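Local atomic coordinates of protein HP0721 (Helicobacter pylori, PDB entry 2XRH), a protein that is of unknown function but is secreted by the bacterium and, in its truncated helical DUF1104 form, holds a molecule of nicotinic acid in the crystal. Residues M45-D48 against K49-A52; K13-D16 against E17-A20; Q29-V32 against D33-E37. All coordinates share one frame; numbering follows the deposited sequence. Where two conformers were deposited one is given.

Contact 1 of 3, residues M45-D48 against K49-A52; sequences MPED and KRKA
P46 O accepts from R50 N at 2.8 Å, and with K51 N bonded to E47 O and A52 N to D48 O this sets up the first turn of helix 47-65, with P46 as the N-cap residue. On the outside of that turn runs an i to i+3 and i to i+4 salt-bridge network centred on the carboxylate of E47. R50 grips it side-on with two nitrogens: NE reaches OE1 at 2.8 Å and NH2 reaches OE2 at 2.7 Å. Both oxygens lie close to the guanidinium plane, yet the nitrogens stand well out of the carboxylate plane, because the two flat groups are turned 36° apart. E47 CG lies anti to the backbone N (chi1 -173°) and the chain then bends at chi2, which swings the carboxylate round beside the R50 side chain. Two donors meet at OE2, R50 on the syn side and K51 NZ at the anti lone pair, and this double grip should help keep E47 ionised. The third R50 nitrogen, NH1, is bonded to H54, one turn further along, which steadies the guanidinium. On another side of the turn M45 SD rests 3.8 Å from R50 CA. P46 CG packs against K49 CG at 3.7 Å, and D48 OD1 accepts a weak bond from K49 N, 2.9 Å away.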
loop_
_atom_site.group_PDB
_atom_site.type_symbol
_atom_site.label_atom_id
_atom_site.label_comp_id
_atom_site.label_asym_id
_atom_site.label_seq_id
_atom_site.Cartn_x
_atom_site.Cartn_y
_atom_site.Cartn_z
ATOM N N MET A 45 5.730 27.927 3.589
ATOM C CA MET A 45 7.092 27.594 3.880
ATOM C C MET A 45 8.026 27.788 2.675
ATOM O O MET A 45 7.664 27.475 1.523
ATOM C CB MET A 45 7.158 26.109 4.186
ATOM C CG MET A 45 6.506 25.742 5.494
ATOM S SD MET A 45 6.710 23.984 5.913
ATOM C CE MET A 45 5.632 23.923 7.368
ATOM N N PRO A 46 9.260 28.252 2.944
ATOM C CA PRO A 46 10.279 28.151 1.915
ATOM C C PRO A 46 10.482 26.685 1.544
ATOM O O PRO A 46 10.255 25.777 2.367
ATOM C CB PRO A 46 11.533 28.755 2.563
ATOM C CG PRO A 46 11.332 28.707 3.953
ATOM C CD PRO A 46 9.822 28.664 4.222
ATOM N N GLU A 47 10.870 26.440 0.318
ATOM C CA GLU A 47 10.968 25.060 -0.151
ATOM C C GLU A 47 11.946 24.214 0.663
ATOM O O GLU A 47 11.666 23.037 0.883
ATOM C CB GLU A 47 11.197 25.003 -1.674
ATOM C CG GLU A 47 11.148 23.636 -2.281
ATOM C CD GLU A 47 9.775 22.988 -2.230
ATOM O OE1 GLU A 47 8.730 23.625 -1.848
ATOM O OE2 GLU A 47 9.754 21.776 -2.559
ATOM N N ASP A 48 13.066 24.752 1.128
ATOM C CA ASP A 48 13.975 23.954 1.976
ATOM C C ASP A 48 13.272 23.442 3.235
ATOM O O ASP A 48 13.360 22.244 3.586
ATOM C CB ASP A 48 15.323 24.683 2.272
ATOM C CG ASP A 48 15.201 26.045 2.951
ATOM O OD1 ASP A 48 14.122 26.599 3.157
ATOM O OD2 ASP A 48 16.290 26.592 3.269
ATOM N N LYS A 49 12.531 24.327 3.885
ATOM C CA LYS A 49 11.785 23.972 5.082
ATOM C C LYS A 49 10.657 22.997 4.712
ATOM O O LYS A 49 10.399 22.033 5.449
ATOM C CB LYS A 49 11.230 25.210 5.792
ATOM C CG LYS A 49 12.280 26.149 6.435
ATOM C CD LYS A 49 13.347 25.439 7.259
ATOM C CE LYS A 49 14.610 25.305 6.454
ATOM N NZ LYS A 49 15.288 24.002 6.587
ATOM N N ARG A 50 9.977 23.245 3.600
ATOM C CA ARG A 50 8.858 22.369 3.176
ATOM C C ARG A 50 9.357 20.951 2.956
ATOM O O ARG A 50 8.709 19.994 3.387
ATOM C CB ARG A 50 8.127 22.853 1.932
ATOM C CG ARG A 50 6.812 22.149 1.722
ATOM C CD ARG A 50 6.307 22.277 0.325
ATOM N NE ARG A 50 7.224 21.612 -0.604
ATOM C CZ ARG A 50 7.338 20.293 -0.726
ATOM N NH1 ARG A 50 6.566 19.469 -0.012
ATOM N NH2 ARG A 50 8.221 19.789 -1.571
ATOM N N LYS A 51 10.515 20.823 2.327
ATOM C CA LYS A 51 11.076 19.480 2.051
ATOM C C LYS A 51 11.441 18.796 3.361
ATOM O O LYS A 51 11.223 17.576 3.526
ATOM C CB LYS A 51 12.282 19.550 1.137
ATOM C CG LYS A 51 11.965 19.939 -0.328
ATOM C CD LYS A 51 13.244 20.096 -1.154
ATOM C CE LYS A 51 13.013 20.563 -2.601
ATOM N NZ LYS A 51 11.845 19.946 -3.318
ATOM N N ALA A 52 12.015 19.547 4.283
ATOM C CA ALA A 52 12.343 19.028 5.629
ATOM C C ALA A 52 11.099 18.535 6.360
ATOM O O ALA A 52 11.100 17.466 6.998
ATOM C CB ALA A 52 13.040 20.091 6.473
#

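Contact 2 of 3, residues K13-D16 against E17-A20; sequences KTSD and EDLA
S15 OG accepts from D18 N at 3.1 Å in a nearly straight bond (164°), and beside it T14 CG2 presses on D18 CB at 3.4 Å. The serine oxygen sits between its own backbone N and carbonyl carbon (chi1 69°), a rotamer that turns it in over the start of the helix to meet an amide of the first turn. T14 CG2, anti to the backbone N, also reaches L19 CD2 at 3.9 Å, and the methyl thereby spans two successive side chains of the turn. The serine bond, made by the residue right before helix 16-21, is an N-cap, and the T14 methyl packs beside it. The backbone takes over directly behind it: L19 N bonds to S15 O and A20 N to D16 O, both at 2.9 Å. Two waters extend the cap outward. One accepts from S15 N and donates to D18 OD2 at 2.7 Å, linking the cap residue's amide to the carboxylate of the residue it caps. The other is hydrogen-bonded to S15 OG at 2.8 Å and donates to E17 OE1, while E17 OE2 forms a salt bridge with K21. With D16, E17 and D18 all near the N-terminal end, the helix dipole would probably stabilise their negative charges. Further out, R41 of helix 31-44 ties down the turn by a salt bridge to D16 OD1 and a hydrogen bond to T14 O. L19 is buried against E37, L38 and R41 of that helix and against F11, while F53 of helix 47-65 packs on D16 and A20.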
loop_
_atom_site.group_PDB
_atom_site.type_symbol
_atom_site.label_atom_id
_atom_site.label_comp_id
_atom_site.label_asym_id
_atom_site.label_seq_id
_atom_site.Cartn_x
_atom_site.Cartn_y
_atom_site.Cartn_z
ATOM N N LYS A 13 -4.302 25.309 16.004
ATOM C CA LYS A 13 -3.429 25.698 17.124
ATOM C C LYS A 13 -2.287 24.715 17.390
ATOM O O LYS A 13 -1.478 24.909 18.297
ATOM C CB LYS A 13 -4.265 25.897 18.395
ATOM C CG LYS A 13 -5.278 27.046 18.324
ATOM C CD LYS A 13 -4.588 28.426 18.160
ATOM C CE LYS A 13 -5.603 29.595 18.116
ATOM N NZ LYS A 13 -5.897 30.145 19.493
ATOM N N THR A 14 -2.222 23.642 16.602
ATOM C CA THR A 14 -1.212 22.603 16.799
ATOM C C THR A 14 0.090 23.048 16.152
ATOM O O THR A 14 0.074 23.552 15.034
ATOM C CB THR A 14 -1.717 21.265 16.170
ATOM O OG1 THR A 14 -2.999 20.965 16.741
ATOM C CG2 THR A 14 -0.751 20.062 16.408
ATOM N N SER A 15 1.213 22.808 16.823
ATOM C CA SER A 15 2.514 23.134 16.268
ATOM C C SER A 15 2.839 22.272 15.060
ATOM O O SER A 15 2.282 21.174 14.918
ATOM C CB SER A 15 3.598 22.960 17.324
ATOM O OG SER A 15 3.786 21.607 17.653
ATOM N N ASP A 16 3.695 22.770 14.171
ATOM C CA ASP A 16 4.169 21.988 13.023
ATOM C C ASP A 16 4.722 20.636 13.500
ATOM O O ASP A 16 4.473 19.585 12.886
ATOM C CB ASP A 16 5.272 22.728 12.249
ATOM C CG ASP A 16 4.803 23.981 11.538
ATOM O OD1 ASP A 16 3.598 24.254 11.381
ATOM O OD2 ASP A 16 5.703 24.704 11.103
ATOM N N GLU A 17 5.477 20.669 14.589
ATOM C CA GLU A 17 6.069 19.467 15.218
ATOM C C GLU A 17 5.034 18.442 15.519
ATOM O O GLU A 17 5.159 17.276 15.102
ATOM C CB GLU A 17 6.780 19.838 16.518
ATOM C CG GLU A 17 7.385 18.653 17.243
ATOM C CD GLU A 17 8.254 19.052 18.442
ATOM O OE1 GLU A 17 8.586 20.234 18.587
ATOM O OE2 GLU A 17 8.630 18.176 19.233
ATOM N N ASP A 18 4.014 18.872 16.255
ATOM C CA ASP A 18 2.954 17.975 16.651
ATOM C C ASP A 18 2.136 17.502 15.468
ATOM O O ASP A 18 1.658 16.365 15.485
ATOM C CB ASP A 18 2.079 18.612 17.738
ATOM C CG ASP A 18 2.790 18.717 19.073
ATOM O OD1 ASP A 18 3.891 18.113 19.259
ATOM O OD2 ASP A 18 2.243 19.431 19.939
ATOM N N LEU A 19 1.953 18.324 14.438
ATOM C CA LEU A 19 1.268 17.848 13.232
ATOM C C LEU A 19 2.082 16.749 12.555
ATOM O O LEU A 19 1.528 15.736 12.082
ATOM C CB LEU A 19 1.034 18.969 12.221
ATOM C CG LEU A 19 -0.077 19.979 12.503
ATOM C CD1 LEU A 19 -0.083 21.091 11.450
ATOM C CD2 LEU A 19 -1.448 19.331 12.602
ATOM N N ALA A 20 3.397 16.937 12.465
ATOM C CA ALA A 20 4.245 15.875 11.912
ATOM C C ALA A 20 4.173 14.580 12.729
ATOM O O ALA A 20 4.048 13.492 12.149
ATOM C CB ALA A 20 5.674 16.330 11.782
HETATM O O HOH W 1 0.986 21.786 19.472
HETATM O O HOH W 2 5.853 21.820 19.455
#

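Contact 3 of 3, residues Q29-V32 against D33-E37; sequences QDIV and DYTKE. With NIO (nicotinic acid), chain B.
T35 and I31 meet one helical turn apart, and between them they present a hydroxyl and an aliphatic branch to the bound nicotinic acid. Starting at its root, T35 CB lies 3.3 Å from I31 O. OG1 stands anti to the carbonyl carbon of T35 (chi1 -58°), which turns the hydroxyl back down the helix to donate to I31 O at 2.8 Å. The same carbonyl oxygen takes T35 N at 2.9 Å, and the two donors come from opposite faces of its plane, so one carbonyl oxygen holds both the helix backbone and the threonine side chain. With its proton directed there, OG1 also lies 3.2 Å from the ring nitrogen of the ligand. I31 adds the apolar half of this wall: CD1 is 3.6 Å from C1 of nicotinic acid, and on another side it touches Y34 CD2 at 3.9 Å, approaching the tyrosine ring obliquely. The edge of that ring, in turn, faces C1 of the ligand. On the outer surface V32 and K36 run side by side, V32 CG1 lying 3.6 Å from K36 CE, so that the valine packs on the aliphatic part of the lysine. Nearer the start of the helix, one water accepts from D33 N and donates to Q29 O, giving that amide a partner before the regular bonds take over. The contact lies at the start of helix 31-44, whose pocket side is backed by helix 70-86: I31 packs on R76, V80 and A83 and T35 on L84, with R76 also hydrogen-bonded to the ligand. The Y34 hydroxyl bonds to L19 O of helix 16-21, and its ring meets F11 edge-to-face.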
loop_
_atom_site.group_PDB
_atom_site.type_symbol
_atom_site.label_atom_id
_atom_site.label_comp_id
_atom_site.label_asym_id
_atom_site.label_seq_id
_atom_site.Cartn_x
_atom_site.Cartn_y
_atom_site.Cartn_z
ATOM N N GLN A 29 -11.849 10.317 10.099
ATOM C CA GLN A 29 -12.868 11.360 10.229
ATOM C C GLN A 29 -12.253 12.762 10.337
ATOM O O GLN A 29 -12.931 13.731 10.138
ATOM C CB GLN A 29 -13.783 11.088 11.429
ATOM C CG GLN A 29 -13.055 11.184 12.766
ATOM C CD GLN A 29 -13.815 10.622 13.931
ATOM O OE1 GLN A 29 -14.456 11.353 14.661
ATOM N NE2 GLN A 29 -13.731 9.315 14.115
ATOM N N ASP A 30 -10.955 12.830 10.677
ATOM C CA ASP A 30 -10.218 14.098 10.835
ATOM C C ASP A 30 -9.212 14.327 9.728
ATOM O O ASP A 30 -8.562 15.383 9.734
ATOM C CB ASP A 30 -9.478 14.137 12.171
ATOM C CG ASP A 30 -10.408 14.060 13.362
ATOM O OD1 ASP A 30 -11.471 14.731 13.338
ATOM O OD2 ASP A 30 -10.064 13.351 14.345
ATOM N N ILE A 31 -9.170 13.444 8.735
ATOM C CA ILE A 31 -8.097 13.479 7.751
ATOM C C ILE A 31 -8.192 14.633 6.778
ATOM O O ILE A 31 -7.162 15.169 6.386
ATOM C CB ILE A 31 -7.841 12.102 7.020
ATOM C CG1 ILE A 31 -6.339 11.938 6.687
ATOM C CG2 ILE A 31 -8.756 11.874 5.808
ATOM C CD1 ILE A 31 -5.435 11.739 7.989
ATOM N N VAL A 32 -9.402 15.029 6.382
ATOM C CA VAL A 32 -9.533 16.169 5.478
ATOM C C VAL A 32 -9.041 17.454 6.170
ATOM O O VAL A 32 -8.278 18.222 5.599
ATOM C CB VAL A 32 -10.995 16.321 4.941
ATOM C CG1 VAL A 32 -11.205 17.658 4.246
ATOM C CG2 VAL A 32 -11.294 15.174 3.976
ATOM N N ASP A 33 -9.449 17.675 7.402
ATOM C CA ASP A 33 -9.003 18.824 8.148
ATOM C C ASP A 33 -7.498 18.795 8.382
ATOM O O ASP A 33 -6.827 19.805 8.258
ATOM C CB ASP A 33 -9.717 18.908 9.493
ATOM C CG ASP A 33 -11.174 19.383 9.375
ATOM O OD1 ASP A 33 -11.607 19.838 8.296
ATOM O OD2 ASP A 33 -11.888 19.275 10.383
ATOM N N TYR A 34 -6.955 17.621 8.676
ATOM C CA TYR A 34 -5.513 17.498 8.862
ATOM C C TYR A 34 -4.763 17.857 7.592
ATOM O O TYR A 34 -3.785 18.603 7.627
ATOM C CB TYR A 34 -5.202 16.066 9.263
ATOM C CG TYR A 34 -3.729 15.740 9.497
ATOM C CD1 TYR A 34 -3.019 16.255 10.547
ATOM C CD2 TYR A 34 -3.091 14.814 8.665
ATOM C CE1 TYR A 34 -1.667 15.913 10.751
ATOM C CE2 TYR A 34 -1.783 14.458 8.865
ATOM C CZ TYR A 34 -1.063 14.999 9.891
ATOM O OH TYR A 34 0.253 14.637 10.085
ATOM N N THR A 35 -5.196 17.321 6.479
ATOM C CA THR A 35 -4.556 17.536 5.188
ATOM C C THR A 35 -4.651 19.001 4.778
ATOM O O THR A 35 -3.666 19.581 4.346
ATOM C CB THR A 35 -5.210 16.644 4.134
ATOM O OG1 THR A 35 -5.103 15.268 4.531
ATOM C CG2 THR A 35 -4.612 16.819 2.762
ATOM N N LYS A 36 -5.824 19.611 4.970
ATOM C CA LYS A 36 -5.967 21.047 4.742
ATOM C C LYS A 36 -4.992 21.852 5.609
ATOM O O LYS A 36 -4.393 22.808 5.116
ATOM C CB LYS A 36 -7.419 21.497 4.953
ATOM C CG LYS A 36 -8.387 20.958 3.900
ATOM C CD LYS A 36 -9.836 21.336 4.194
ATOM C CE LYS A 36 -10.717 20.959 3.014
ATOM N NZ LYS A 36 -12.176 21.317 3.249
ATOM N N GLU A 37 -4.823 21.494 6.867
ATOM C CA GLU A 37 -3.910 22.204 7.744
ATOM C C GLU A 37 -2.455 22.056 7.276
ATOM O O GLU A 37 -1.724 23.024 7.210
ATOM C CB GLU A 37 -4.049 21.814 9.195
ATOM C CG GLU A 37 -3.243 22.715 10.142
ATOM C CD GLU A 37 -3.842 24.128 10.303
ATOM O OE1 GLU A 37 -5.067 24.289 10.093
ATOM O OE2 GLU A 37 -3.089 25.060 10.621
HETATM N N NIO B . -3.018 12.878 4.679
HETATM C C1 NIO B . -2.811 11.886 5.570
HETATM C C2 NIO B . -2.571 10.572 5.128
HETATM C C3 NIO B . -2.577 10.274 3.796
HETATM C C4 NIO B . -2.790 11.321 2.913
HETATM C C5 NIO B . -3.014 12.614 3.377
HETATM C C6 NIO B . -2.437 9.461 6.106
HETATM O O1 NIO B . -2.829 8.318 5.731
HETATM O O2 NIO B . -2.028 9.697 7.250
HETATM O O HOH W 3 -11.754 16.098 8.519
HETATM O O HOH W 4 -12.353 16.833 11.464
#

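Overall arrangement
All three contacts are local, each at the start of a helix in an all-helical domain, and the chain reaches them in the order contact 2, contact 3, contact 1. They lie on helices 16-21, 31-44 and 47-65 respectively. Contact 2 touches the other two: its centre is about 13 Å from that of contact 3, which it meets through L19 against both Y34 and E37, and about 15 Å from that of contact 1, where M45 CE packs on D16. Contacts 1 and 3 do not touch, their centres being about 20 Å apart. Contact 3, nearest the centre of the chain, lines the nicotinic acid pocket and contact 1 lies at the surface, so contact 2 bridges the pocket helix and the start of helix 47-65.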